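Local coordinates for protein KLLA0E02245p (Kluyveromyces lactis, PDB 4GPS) that removes NAD caps from the 5' end of RNAs with a divalent metal ion and, having both decapping and 5'-3' exoribonuclease activity, also degrades RNA from that end, at residues A[162-167]-A[207-212]; A[176-181]-A[383-388]; A[113-118]-A[124-129]. All coordinates share one frame; numbering follows the deposited sequence.

Contact 1: residues A[162-167]-A[207-212]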
loop_
_atom_site.group_PDB
_atom_site.type_symbol
_atom_site.label_atom_id
_atom_site.label_comp_id
_atom_site.label_asym_id
_atom_site.label_seq_id
_atom_site.Cartn_x
_atom_site.Cartn_y
_atom_site.Cartn_z
ATOM N N GLU A 162 -2.214 14.006 -12.915
ATOM C CA GLU A 162 -2.629 13.796 -14.304
ATOM C C GLU A 162 -3.718 12.705 -14.279
ATOM O O GLU A 162 -4.697 12.769 -15.009
ATOM C CB GLU A 162 -1.468 13.306 -15.154
ATOM C CG GLU A 162 -0.307 14.268 -15.246
ATOM C CD GLU A 162 -0.611 15.474 -16.105
ATOM O OE1 GLU A 162 -1.239 15.306 -17.185
ATOM O OE2 GLU A 162 -0.203 16.581 -15.696
ATOM N N ALA A 163 -3.529 11.694 -13.436
ATOM C CA ALA A 163 -4.502 10.637 -13.314
ATOM C C ALA A 163 -5.838 11.222 -12.823
ATOM O O ALA A 163 -6.888 10.808 -13.283
ATOM C CB ALA A 163 -3.995 9.561 -12.351
ATOM N N TYR A 164 -5.798 12.198 -11.914
ATOM C CA TYR A 164 -7.020 12.811 -11.402
ATOM C C TYR A 164 -7.721 13.570 -12.513
ATOM O O TYR A 164 -8.930 13.486 -12.676
ATOM C CB TYR A 164 -6.724 13.802 -10.289
ATOM C CG TYR A 164 -7.971 14.399 -9.667
ATOM C CD1 TYR A 164 -8.711 13.676 -8.722
ATOM C CD2 TYR A 164 -8.422 15.671 -10.027
ATOM C CE1 TYR A 164 -9.847 14.197 -8.164
ATOM C CE2 TYR A 164 -9.579 16.204 -9.467
ATOM C CZ TYR A 164 -10.284 15.454 -8.533
ATOM O OH TYR A 164 -11.413 15.951 -7.968
ATOM N N GLN A 165 -6.956 14.342 -13.267
ATOM C CA GLN A 165 -7.523 15.107 -14.363
ATOM C C GLN A 165 -8.186 14.179 -15.390
ATOM O O GLN A 165 -9.225 14.511 -15.932
ATOM C CB GLN A 165 -6.414 15.934 -15.001
ATOM C CG GLN A 165 -6.660 16.414 -16.410
ATOM C CD GLN A 165 -5.577 17.397 -16.866
ATOM O OE1 GLN A 165 -5.429 18.481 -16.277
ATOM N NE2 GLN A 165 -4.807 17.021 -17.904
ATOM N N ARG A 166 -7.598 13.011 -15.639
ATOM C CA ARG A 166 -8.145 12.083 -16.613
ATOM C C ARG A 166 -9.381 11.365 -16.150
ATOM O O ARG A 166 -10.163 10.897 -16.975
ATOM C CB ARG A 166 -7.156 10.985 -16.951
ATOM C CG ARG A 166 -6.150 11.254 -17.980
ATOM C CD ARG A 166 -5.346 9.966 -18.103
ATOM N NE ARG A 166 -5.613 9.223 -19.330
ATOM C CZ ARG A 166 -5.019 9.473 -20.495
ATOM N NH1 ARG A 166 -4.117 10.451 -20.602
ATOM N NH2 ARG A 166 -5.325 8.734 -21.553
ATOM N N TYR A 167 -9.533 11.227 -14.840
ATOM C CA TYR A 167 -10.658 10.492 -14.278
ATOM C C TYR A 167 -11.710 11.343 -13.585
ATOM O O TYR A 167 -12.737 10.843 -13.171
ATOM C CB TYR A 167 -10.121 9.478 -13.269
ATOM C CG TYR A 167 -11.111 8.410 -12.869
ATOM C CD1 TYR A 167 -11.393 7.354 -13.726
ATOM C CD2 TYR A 167 -11.792 8.472 -11.646
ATOM C CE1 TYR A 167 -12.336 6.374 -13.388
ATOM C CE2 TYR A 167 -12.737 7.483 -11.289
ATOM C CZ TYR A 167 -12.998 6.443 -12.171
ATOM O OH TYR A 167 -13.906 5.461 -11.845
ATOM N N ASP A 207 -13.226 21.550 -5.802
ATOM C CA ASP A 207 -14.324 20.657 -6.160
ATOM C C ASP A 207 -14.766 19.803 -4.947
ATOM O O ASP A 207 -15.652 18.948 -5.031
ATOM C CB ASP A 207 -13.961 19.782 -7.371
ATOM C CG ASP A 207 -12.802 18.803 -7.117
ATOM O OD1 ASP A 207 -12.191 18.734 -6.011
ATOM O OD2 ASP A 207 -12.511 18.082 -8.092
ATOM N N LYS A 208 -14.120 20.050 -3.814
ATOM C CA LYS A 208 -14.442 19.384 -2.556
ATOM C C LYS A 208 -13.879 17.981 -2.364
ATOM O O LYS A 208 -14.131 17.339 -1.338
ATOM C CB LYS A 208 -15.957 19.426 -2.334
ATOM C CG LYS A 208 -16.473 20.868 -2.150
ATOM C CD LYS A 208 -15.811 21.522 -0.929
ATOM C CE LYS A 208 -16.000 23.031 -0.900
ATOM N NZ LYS A 208 -15.159 23.703 -1.958
ATOM N N ASN A 209 -13.129 17.498 -3.348
ATOM C CA ASN A 209 -12.481 16.209 -3.193
ATOM C C ASN A 209 -11.181 16.556 -2.439
ATOM O O ASN A 209 -10.768 17.707 -2.427
ATOM C CB ASN A 209 -12.239 15.573 -4.563
ATOM C CG ASN A 209 -13.502 14.989 -5.129
ATOM O OD1 ASN A 209 -13.764 15.031 -6.346
ATOM N ND2 ASN A 209 -14.312 14.432 -4.236
ATOM N N ILE A 210 -10.564 15.579 -1.797
ATOM C CA ILE A 210 -9.363 15.816 -1.003
ATOM C C ILE A 210 -8.094 15.136 -1.524
ATOM O O ILE A 210 -8.055 13.925 -1.757
ATOM C CB ILE A 210 -9.610 15.367 0.456
ATOM C CG1 ILE A 210 -10.789 16.151 1.042
ATOM C CG2 ILE A 210 -8.362 15.586 1.296
ATOM C CD1 ILE A 210 -11.369 15.584 2.311
ATOM N N LEU A 211 -7.041 15.931 -1.676
ATOM C CA LEU A 211 -5.769 15.421 -2.149
ATOM C C LEU A 211 -4.839 15.221 -0.975
ATOM O O LEU A 211 -4.608 16.146 -0.214
ATOM C CB LEU A 211 -5.133 16.420 -3.117
ATOM C CG LEU A 211 -3.740 16.055 -3.630
ATOM C CD1 LEU A 211 -3.793 14.742 -4.378
ATOM C CD2 LEU A 211 -3.238 17.160 -4.554
ATOM N N ILE A 212 -4.308 14.015 -0.823
ATOM C CA ILE A 212 -3.365 13.719 0.259
ATOM C C ILE A 212 -1.946 13.792 -0.301
ATOM O O ILE A 212 -1.706 13.350 -1.430
ATOM C CB ILE A 212 -3.573 12.289 0.816
ATOM C CG1 ILE A 212 -4.999 12.133 1.331
ATOM C CG2 ILE A 212 -2.564 12.006 1.927
ATOM C CD1 ILE A 212 -5.274 10.811 2.004
#

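Contact 2: residues A[176-181]-A[383-388]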
loop_
_atom_site.group_PDB
_atom_site.type_symbol
_atom_site.label_atom_id
_atom_site.label_comp_id
_atom_site.label_asym_id
_atom_site.label_seq_id
_atom_site.Cartn_x
_atom_site.Cartn_y
_atom_site.Cartn_z
ATOM N N THR A 176 -17.364 12.295 -1.310
ATOM C CA THR A 176 -16.076 12.999 -1.210
ATOM C C THR A 176 -15.045 11.930 -1.635
ATOM O O THR A 176 -15.093 10.787 -1.164
ATOM C CB THR A 176 -15.760 13.425 0.243
ATOM O OG1 THR A 176 -16.709 14.407 0.681
ATOM C CG2 THR A 176 -14.354 14.018 0.340
ATOM N N THR A 177 -14.148 12.263 -2.551
ATOM C CA THR A 177 -13.140 11.295 -2.969
ATOM C C THR A 177 -11.790 11.725 -2.412
ATOM O O THR A 177 -11.449 12.892 -2.540
ATOM C CB THR A 177 -13.006 11.231 -4.521
ATOM O OG1 THR A 177 -14.261 10.869 -5.106
ATOM C CG2 THR A 177 -11.977 10.176 -4.916
ATOM N N PHE A 178 -11.055 10.834 -1.741
ATOM C CA PHE A 178 -9.692 11.198 -1.298
ATOM C C PHE A 178 -8.815 10.689 -2.432
ATOM O O PHE A 178 -9.001 9.548 -2.896
ATOM C CB PHE A 178 -9.257 10.502 -0.004
ATOM C CG PHE A 178 -9.922 11.033 1.231
ATOM C CD1 PHE A 178 -11.236 10.665 1.547
ATOM C CD2 PHE A 178 -9.232 11.868 2.099
ATOM C CE1 PHE A 178 -11.853 11.110 2.706
ATOM C CE2 PHE A 178 -9.839 12.319 3.260
ATOM C CZ PHE A 178 -11.156 11.939 3.571
ATOM N N VAL A 179 -7.892 11.538 -2.884
ATOM C CA VAL A 179 -6.965 11.249 -3.989
ATOM C C VAL A 179 -5.562 11.086 -3.401
ATOM O O VAL A 179 -5.052 11.993 -2.772
ATOM C CB VAL A 179 -6.989 12.428 -4.982
ATOM C CG1 VAL A 179 -6.120 12.141 -6.211
ATOM C CG2 VAL A 179 -8.445 12.696 -5.382
ATOM N N SER A 180 -4.906 9.957 -3.625
ATOM C CA SER A 180 -3.620 9.786 -2.973
ATOM C C SER A 180 -2.730 8.658 -3.501
ATOM O O SER A 180 -3.213 7.755 -4.177
ATOM C CB SER A 180 -3.922 9.552 -1.477
ATOM O OG SER A 180 -2.779 9.186 -0.740
ATOM N N LEU A 181 -1.425 8.715 -3.208
ATOM C CA LEU A 181 -0.551 7.600 -3.562
ATOM C C LEU A 181 -0.916 6.527 -2.513
ATOM O O LEU A 181 -1.286 6.863 -1.374
ATOM C CB LEU A 181 0.906 7.973 -3.396
ATOM C CG LEU A 181 1.294 9.165 -4.254
ATOM C CD1 LEU A 181 2.669 9.688 -3.806
ATOM C CD2 LEU A 181 1.248 8.750 -5.736
ATOM N N VAL A 383 -13.903 10.516 10.020
ATOM C CA VAL A 383 -13.543 11.636 10.873
ATOM C C VAL A 383 -12.787 12.703 10.038
ATOM O O VAL A 383 -13.132 13.897 10.079
ATOM C CB VAL A 383 -12.712 11.125 12.082
ATOM C CG1 VAL A 383 -12.106 12.285 12.847
ATOM C CG2 VAL A 383 -13.611 10.277 12.998
ATOM N N LEU A 384 -11.789 12.275 9.261
ATOM C CA LEU A 384 -11.015 13.193 8.417
ATOM C C LEU A 384 -11.872 13.944 7.382
ATOM O O LEU A 384 -11.683 15.145 7.159
ATOM C CB LEU A 384 -9.901 12.448 7.675
ATOM C CG LEU A 384 -8.723 11.977 8.514
ATOM C CD1 LEU A 384 -7.901 10.972 7.749
ATOM C CD2 LEU A 384 -7.875 13.176 8.916
ATOM N N LYS A 385 -12.814 13.243 6.758
ATOM C CA LYS A 385 -13.656 13.874 5.753
ATOM C C LYS A 385 -14.550 14.955 6.341
ATOM O O LYS A 385 -14.558 16.089 5.864
ATOM C CB LYS A 385 -14.506 12.831 5.049
ATOM C CG LYS A 385 -15.201 13.396 3.838
ATOM C CD LYS A 385 -16.606 13.820 4.138
ATOM C CE LYS A 385 -17.517 12.620 4.205
ATOM N NZ LYS A 385 -18.932 13.072 4.219
ATOM N N GLN A 386 -15.301 14.600 7.379
ATOM C CA GLN A 386 -16.203 15.538 8.043
ATOM C C GLN A 386 -15.469 16.776 8.558
ATOM O O GLN A 386 -15.915 17.911 8.354
ATOM C CB GLN A 386 -16.936 14.846 9.212
ATOM C CG GLN A 386 -18.107 13.954 8.767
ATOM C CD GLN A 386 -19.133 14.716 7.919
ATOM O OE1 GLN A 386 -19.954 15.473 8.450
ATOM N NE2 GLN A 386 -19.072 14.537 6.590
ATOM N N ASN A 387 -14.326 16.550 9.202
ATOM C CA ASN A 387 -13.570 17.641 9.754
ATOM C C ASN A 387 -12.779 18.486 8.751
ATOM O O ASN A 387 -12.690 19.718 8.910
ATOM C CB ASN A 387 -12.687 17.113 10.889
ATOM C CG ASN A 387 -13.488 16.852 12.159
ATOM O OD1 ASN A 387 -14.030 17.776 12.755
ATOM N ND2 ASN A 387 -13.571 15.599 12.567
ATOM N N LEU A 388 -12.212 17.879 7.713
ATOM C CA LEU A 388 -11.495 18.739 6.774
ATOM C C LEU A 388 -12.517 19.587 6.030
ATOM O O LEU A 388 -12.236 20.743 5.708
ATOM C CB LEU A 388 -10.633 17.942 5.788
ATOM C CG LEU A 388 -9.417 17.333 6.480
ATOM C CD1 LEU A 388 -8.824 16.252 5.648
ATOM C CD2 LEU A 388 -8.412 18.410 6.739
HETATM O O HOH W 1 -19.861 13.469 1.466
#

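Contact 3: residues A[113-118]-A[124-129]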
loop_
_atom_site.group_PDB
_atom_site.type_symbol
_atom_site.label_atom_id
_atom_site.label_comp_id
_atom_site.label_asym_id
_atom_site.label_seq_id
_atom_site.Cartn_x
_atom_site.Cartn_y
_atom_site.Cartn_z
ATOM N N ARG A 113 9.286 -12.690 -14.881
ATOM C CA ARG A 113 9.941 -13.709 -15.703
ATOM C C ARG A 113 9.120 -14.972 -15.894
ATOM O O ARG A 113 8.491 -15.454 -14.961
ATOM C CB ARG A 113 11.277 -14.059 -15.105
ATOM C CG ARG A 113 12.280 -12.985 -15.356
ATOM C CD ARG A 113 13.439 -13.577 -16.068
ATOM N NE ARG A 113 14.636 -13.438 -15.263
ATOM C CZ ARG A 113 15.615 -14.325 -15.270
ATOM N NH1 ARG A 113 15.506 -15.390 -16.042
ATOM N NH2 ARG A 113 16.684 -14.151 -14.498
ATOM N N PRO A 114 9.115 -15.531 -17.112
ATOM C CA PRO A 114 8.321 -16.753 -17.336
ATOM C C PRO A 114 8.718 -17.990 -16.499
ATOM O O PRO A 114 7.853 -18.751 -16.058
ATOM C CB PRO A 114 8.419 -16.966 -18.857
ATOM C CG PRO A 114 9.697 -16.262 -19.243
ATOM C CD PRO A 114 9.725 -15.040 -18.363
ATOM N N GLU A 115 10.013 -18.173 -16.264
ATOM C CA GLU A 115 10.479 -19.294 -15.450
ATOM C C GLU A 115 9.847 -19.154 -14.067
ATOM O O GLU A 115 9.469 -20.151 -13.447
ATOM C CB GLU A 115 12.012 -19.286 -15.317
ATOM C CG GLU A 115 12.738 -19.281 -16.641
ATOM C CD GLU A 115 12.972 -17.878 -17.184
ATOM O OE1 GLU A 115 12.081 -17.011 -17.054
ATOM O OE2 GLU A 115 14.057 -17.642 -17.754
ATOM N N VAL A 116 9.739 -17.903 -13.606
ATOM C CA VAL A 116 9.142 -17.596 -12.322
ATOM C C VAL A 116 7.606 -17.813 -12.351
ATOM O O VAL A 116 7.039 -18.349 -11.396
ATOM C CB VAL A 116 9.492 -16.128 -11.899
ATOM C CG1 VAL A 116 8.699 -15.716 -10.664
ATOM C CG2 VAL A 116 10.987 -16.008 -11.629
ATOM N N CYS A 117 6.923 -17.407 -13.424
ATOM C CA CYS A 117 5.461 -17.604 -13.482
ATOM C C CYS A 117 5.178 -19.087 -13.490
ATOM O O CYS A 117 4.224 -19.556 -12.854
ATOM C CB CYS A 117 4.837 -16.984 -14.741
ATOM S SG CYS A 117 5.079 -15.208 -14.935
ATOM N N THR A 118 6.010 -19.819 -14.230
ATOM C CA THR A 118 5.894 -21.278 -14.326
ATOM C C THR A 118 6.175 -21.918 -12.943
ATOM O O THR A 118 5.483 -22.840 -12.518
ATOM C CB THR A 118 6.884 -21.854 -15.400
ATOM O OG1 THR A 118 6.458 -21.446 -16.716
ATOM C CG2 THR A 118 6.957 -23.395 -15.313
ATOM N N LYS A 124 6.969 -25.851 -8.760
ATOM C CA LYS A 124 8.242 -26.527 -9.007
ATOM C C LYS A 124 9.003 -25.923 -10.171
ATOM O O LYS A 124 8.410 -25.405 -11.101
ATOM C CB LYS A 124 8.021 -28.025 -9.247
ATOM C CG LYS A 124 8.252 -28.810 -7.958
ATOM C CD LYS A 124 7.723 -30.254 -7.966
ATOM C CE LYS A 124 7.940 -30.908 -6.580
ATOM N NZ LYS A 124 7.132 -32.151 -6.399
ATOM N N TRP A 125 10.326 -25.980 -10.106
ATOM C CA TRP A 125 11.155 -25.434 -11.172
ATOM C C TRP A 125 11.188 -26.365 -12.388
ATOM O O TRP A 125 11.108 -27.584 -12.231
ATOM C CB TRP A 125 12.587 -25.233 -10.661
ATOM C CG TRP A 125 12.692 -24.265 -9.545
ATOM C CD1 TRP A 125 12.818 -24.552 -8.220
ATOM C CD2 TRP A 125 12.592 -22.844 -9.646
ATOM N NE1 TRP A 125 12.792 -23.393 -7.480
ATOM C CE2 TRP A 125 12.655 -22.327 -8.332
ATOM C CE3 TRP A 125 12.457 -21.951 -10.720
ATOM C CZ2 TRP A 125 12.587 -20.950 -8.064
ATOM C CZ3 TRP A 125 12.393 -20.577 -10.449
ATOM C CH2 TRP A 125 12.458 -20.098 -9.130
ATOM N N GLU A 126 11.305 -25.803 -13.590
ATOM C CA GLU A 126 11.390 -26.613 -14.814
ATOM C C GLU A 126 12.524 -27.638 -14.686
ATOM O O GLU A 126 12.336 -28.818 -14.971
ATOM C CB GLU A 126 11.690 -25.736 -16.021
ATOM C CG GLU A 126 10.621 -24.736 -16.346
ATOM C CD GLU A 126 11.144 -23.611 -17.223
ATOM O OE1 GLU A 126 11.676 -23.909 -18.316
ATOM O OE2 GLU A 126 11.025 -22.435 -16.813
ATOM N N ASN A 127 13.694 -27.160 -14.257
ATOM C CA ASN A 127 14.890 -27.988 -14.068
ATOM C C ASN A 127 15.962 -27.289 -13.214
ATOM O O ASN A 127 15.793 -26.140 -12.822
ATOM C CB ASN A 127 15.487 -28.337 -15.424
ATOM C CG ASN A 127 15.643 -27.127 -16.309
ATOM O OD1 ASN A 127 14.896 -26.949 -17.277
ATOM N ND2 ASN A 127 16.607 -26.272 -15.975
ATOM N N LYS A 128 17.062 -27.992 -12.946
ATOM C CA LYS A 128 18.167 -27.464 -12.147
ATOM C C LYS A 128 18.764 -26.183 -12.706
ATOM O O LYS A 128 19.070 -25.266 -11.950
ATOM C CB LYS A 128 19.304 -28.496 -12.008
ATOM C CG LYS A 128 19.134 -29.547 -10.914
ATOM C CD LYS A 128 19.460 -29.019 -9.515
ATOM C CE LYS A 128 18.199 -28.704 -8.697
ATOM N NZ LYS A 128 17.274 -29.868 -8.542
ATOM N N ALA A 129 18.955 -26.136 -14.020
ATOM C CA ALA A 129 19.532 -24.959 -14.652
ATOM C C ALA A 129 18.710 -23.705 -14.341
ATOM O O ALA A 129 19.259 -22.678 -13.958
ATOM C CB ALA A 129 19.630 -25.160 -16.161
HETATM O O HOH W 2 10.557 -22.812 -13.935
HETATM O O HOH W 3 8.782 -21.357 -18.038
#

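Contact 1: residues A[162-167]-A[207-212]
The turn of a beta hairpin, between antiparallel strands 198-204 and 210-213, is where Tyr164 of helix 156-167 comes down on Asp207 and Asn209. The helix and the turn stay well apart as backbones: the nearest CA atoms, those of Tyr164 and Leu211, are 9.7 Å from each other. The tyrosine side chain bridges the gap, reaching not Leu211 but the turn before it. With CG anti to the backbone N of its own residue (chi1 -176°), the Tyr164 side chain leaves the helix toward the turn and brings its phenol oxygen to the carboxylate. Tyr164 OH donates to Asp207 OD2 in a very short hydrogen bond, modelled at 2.4 Å, a length to be read with some caution at 2.40 Å resolution. OD2 sits at the edge of the tyrosine ring, in its plane, while the carboxylate is turned 66° against the ring. Asn209 comes in beside the same hydroxyl, its CB 3.5 Å from Tyr164 OH, so the hydroxyl has two residues of the turn beside it.

The carboxylate does two jobs with two oxygens. OD2 takes the tyrosine; OD1 of Asp207 accepts from the backbone N of Asn209 at 3.1 Å, a fairly straight bond (161°) that meets OD1 from above the carboxylate plane. This second bond probably limits how far the carboxylate can turn, and with it the position of OD2. Further back, Tyr164 also touches Leu171, Gln205 and, on the adjoining strand 176-181, Val179. From Ile210 onward the chain enters its strand and pairs in parallel with 176-181. A side-chain oxygen accepting from the backbone N two residues further on is the mark of an Asx turn, here in the connection of a beta hairpin, just ahead of its second strand, and tied to a helix through one tyrosine.

Contact 2: residues A[176-181]-A[383-388]
Lys385 lies against Thr176 and Phe178 with different parts of its side chain, and the two meetings differ in angle. Helix 370-393 passes over strand 176-181 steeply, the short axes making 107° at a closest approach of 10.3 Å, and both residues of the strand point toward it. The Phe178 side chain stands at about a right angle to that of Lys385: its CZ end abuts the helix, 3.8 Å from Lys385 CB, with the lysine CB near the ring plane at the edge. Leu384 adds an apolar touch, its CB 4.3 Å from Phe178 CZ. Thr176 and Lys385 instead meet at a slant. The lysine chain bends at both chi2 (-97°) and chi3 (-77°), which folds its methylenes over the threonine, CG coming 3.6 Å from Thr176 CB and CD 3.5 Å from Thr176 OG1.

Beyond these carbons, Lys385 NZ forms a salt bridge with Glu272 and donates a hydrogen bond to a water 2.9 Å from NZ; the same water has a weak, long link to Thr176 OG1. Phe381, on the same helix, meets the Phe178 ring edge-to-face, and Ile273, Leu275 and Met202 also touch it. Cutting the chain back to an alanine is likely to uncover Thr176 and to leave Glu272 without its charged mate. The lysine is thus amphipathic in use: its apolar carbons pack in the helix-strand interface, while the bent chain carries the ammonium to a carboxylate and water, which probably offsets the cost of burying the charge.

Contact 3: residues A[113-118]-A[124-129]
Glu126 reaches back over the N-terminal part of helix 114-122 to lie across Glu115 and Thr118, and its side chain is the one to follow. From CB, the chain sets out with CG anti to the carbonyl carbon, beside the backbone N (chi1 -64°), and then runs extended toward the helix. CG passes the methyl of Thr118 at about a right angle, 4.0 Å from its CG2. At CD the carboxylate begins, and OE2 is the oxygen that arrives, settling 3.5 Å from Glu115 CA and also close to CB and CG of that residue. These touches are between an oxygen and carbons; the polar needs of OE2 are met by two waters. One donates to OE2 of Glu126 and to the backbone O of Glu115, 2.9 Å from each, and itself accepts from the backbone N of Glu126. The other donates to OE2 at 2.8 Å and lies 2.7 Å from Thr118 OG1.

Two glutamates side by side would be expected to repel, yet the charged ends are steered apart. Glu115 bends at chi2 and carries its carboxylate elsewhere, keeping its OE1 5.5 Å from Glu126 OE2. The Glu115 carboxylate is held by Arg113 within the same segment: Arg113 NH1 and Glu115 OE2 form a salt bridge at 3.2 Å, a weak hydrogen bond with the oxygen in the guanidinium plane. The whole contact lies at the surface, and its polar links run through water, alongside some direct packing. It draws helix 114-122 against the turn that leads into helix 128-131, with Asn127 at the N-cap position; Trp125 stacks on Tyr119 and touches Val130, knitting the two helices together.

Overall arrangement
Contacts 1 and 2 belong to one part of the fold: strands 176-181 and 210-213 are parallel neighbours, and backbone bonds such as that from Ile212 N to Val179 O, 2.9 Å, join them directly. Helix 156-167 reaches the turn leading into strand 210-213 in contact 1, and helix 370-393 packs on strand 176-181 in contact 2. Contact 2 is buried, with an aromatic ring and lysine methylenes; contact 1 is only partly buried and rests on a tyrosine-aspartate hydrogen bond at a hairpin turn. Contact 3 stands apart, its centre 42 and 44 Å from theirs, and lies across the chain's centre from contact 2. It is local, on the surface, and bridged by water between carboxylate, hydroxyl and backbone.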